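AvmM (Streptomyces sp. NBRC 109436, PDB 7FE6) catalyses macrocyclization in alchivemycin A biosynthesis through dehydration and Michael-type addition. Local coordinates at residues 59-64 with 110-115. Numbering follows the deposited sequence.
Sequences GLNLVI and ACQLSG
Leu62 and Cys111 form a hydrogen-bonded antiparallel pair that joins strand 57-66 to 107-113, an outermost strand of its sheet within this chain, in a fold of two facing beta sheets. Leu62 N donates to Cys111 O at 2.8 Å, and Cys111 N returns to Leu62 O. Beyond the bond from Leu113 N to Leu60 O, the return bond is missing and a water bridges instead, accepting from Leu60 N at 2.7 Å and donating to Leu113 O.

Leu113 shares the face turned to the other sheet with Leu60, Leu62 and Cys111. Its CB lies 3.6 Å from Leu60 O; past CG, which stands anti to the carbonyl carbon (chi1 -81°), CD1 approaches Leu62 CB at 3.9 Å and CD2 touches Leu62 CD2 at 3.7 Å. Val140 and Tyr81 from the facing sheet cover this group.

On the reverse face, Asn61 OD1 rests against CB and CG of Gln112, the two amide planes 70° apart, while Asn61 ND2 donates to Phe175 O and Leu158 O. The extended Gln112 chain gives NE2 to Gly173 O. A leucine in place of Gln112 would probably leave Gly173 O and Ser114 OG without these amide partners. The hydroxyl of Ser114 donates to Gln112 OE1 at 2.7 Å, tilted 19° from the carbonyl plane.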
loop_
_atom_site.group_PDB
_atom_site.type_symbol
_atom_site.label_atom_id
_atom_site.label_comp_id
_atom_site.label_asym_id
_atom_site.label_seq_id
_atom_site.Cartn_x
_atom_site.Cartn_y
_atom_site.Cartn_z
ATOM N N GLY A 59 1.107 -20.193 -4.810
ATOM C CA GLY A 59 1.210 -20.057 -3.369
ATOM C C GLY A 59 2.118 -18.904 -3.008
ATOM O O GLY A 59 2.992 -18.512 -3.786
ATOM N N LEU A 60 1.909 -18.366 -1.808
ATOM C CA LEU A 60 2.673 -17.217 -1.338
ATOM C C LEU A 60 3.949 -17.640 -0.611
ATOM O O LEU A 60 3.950 -18.576 0.199
ATOM C CB LEU A 60 1.832 -16.354 -0.389
ATOM C CG LEU A 60 2.599 -15.137 0.167
ATOM C CD1 LEU A 60 2.926 -14.135 -0.935
ATOM C CD2 LEU A 60 1.982 -14.481 1.401
ATOM N N ASN A 61 5.028 -16.912 -0.878
ATOM C CA ASN A 61 6.239 -16.961 -0.073
ATOM C C ASN A 61 6.426 -15.619 0.628
ATOM O O ASN A 61 6.036 -14.566 0.106
ATOM C CB ASN A 61 7.468 -17.294 -0.932
ATOM C CG ASN A 61 7.315 -18.618 -1.681
ATOM O OD1 ASN A 61 7.374 -19.695 -1.087
ATOM N ND2 ASN A 61 7.076 -18.535 -2.993
ATOM N N LEU A 62 6.984 -15.678 1.840
ATOM C CA LEU A 62 7.237 -14.521 2.694
ATOM C C LEU A 62 8.695 -14.566 3.129
ATOM O O LEU A 62 9.175 -15.612 3.580
ATOM C CB LEU A 62 6.319 -14.536 3.918
ATOM C CG LEU A 62 5.650 -13.269 4.428
ATOM C CD1 LEU A 62 4.722 -12.654 3.391
ATOM C CD2 LEU A 62 4.874 -13.650 5.646
ATOM N N VAL A 63 9.417 -13.464 2.961
ATOM C CA VAL A 63 10.834 -13.420 3.305
ATOM C C VAL A 63 11.049 -12.426 4.431
ATOM O O VAL A 63 10.603 -11.280 4.347
ATOM C CB VAL A 63 11.707 -13.059 2.096
ATOM C CG1 VAL A 63 13.156 -13.098 2.487
ATOM C CG2 VAL A 63 11.446 -14.030 0.974
ATOM N N ILE A 64 11.709 -12.867 5.496
ATOM C CA ILE A 64 12.083 -11.982 6.590
ATOM C C ILE A 64 13.578 -11.742 6.496
ATOM O O ILE A 64 14.350 -12.695 6.364
ATOM C CB ILE A 64 11.684 -12.552 7.957
ATOM C CG1 ILE A 64 10.174 -12.830 7.972
ATOM C CG2 ILE A 64 12.096 -11.561 9.050
ATOM C CD1 ILE A 64 9.655 -13.343 9.297
ATOM N N ALA A 110 13.444 -17.289 4.004
ATOM C CA ALA A 110 12.321 -17.400 3.082
ATOM C C ALA A 110 11.371 -18.504 3.541
ATOM O O ALA A 110 11.792 -19.642 3.761
ATOM C CB ALA A 110 12.815 -17.665 1.660
ATOM N N CYS A 111 10.094 -18.154 3.697
ATOM C CA CYS A 111 9.077 -19.052 4.233
ATOM C C CYS A 111 7.930 -19.252 3.256
ATOM O O CYS A 111 7.389 -18.284 2.706
ATOM C CB CYS A 111 8.523 -18.521 5.552
ATOM S SG CYS A 111 9.764 -18.323 6.776
ATOM N N GLN A 112 7.523 -20.501 3.092
ATOM C CA GLN A 112 6.386 -20.826 2.250
ATOM C C GLN A 112 5.090 -20.735 3.054
ATOM O O GLN A 112 4.946 -21.380 4.094
ATOM C CB GLN A 112 6.556 -22.218 1.639
ATOM C CG GLN A 112 5.534 -22.545 0.566
ATOM C CD GLN A 112 5.727 -23.935 -0.045
ATOM O OE1 GLN A 112 4.786 -24.522 -0.580
ATOM N NE2 GLN A 112 6.958 -24.438 -0.011
ATOM N N LEU A 113 4.144 -19.950 2.542
ATOM C CA LEU A 113 2.799 -19.807 3.102
ATOM C C LEU A 113 1.745 -20.215 2.070
ATOM O O LEU A 113 0.804 -19.450 1.813
ATOM C CB LEU A 113 2.554 -18.351 3.541
ATOM C CG LEU A 113 3.109 -17.888 4.893
ATOM C CD1 LEU A 113 4.641 -17.896 4.905
ATOM C CD2 LEU A 113 2.596 -16.489 5.199
ATOM N N SER A 114 1.855 -21.439 1.523
ATOM C CA SER A 114 0.992 -21.882 0.438
ATOM C C SER A 114 -0.163 -22.695 1.010
ATOM O O SER A 114 -0.246 -22.952 2.214
ATOM C CB SER A 114 1.756 -22.742 -0.574
ATOM O OG SER A 114 2.175 -24.004 -0.014
ATOM N N GLY A 115 -1.078 -23.088 0.134
ATOM C CA GLY A 115 -2.130 -23.999 0.512
ATOM C C GLY A 115 -3.490 -23.585 -0.003
ATOM O O GLY A 115 -3.688 -22.460 -0.477
HETATM O O HOH W 1 -0.316 -18.764 -0.306
#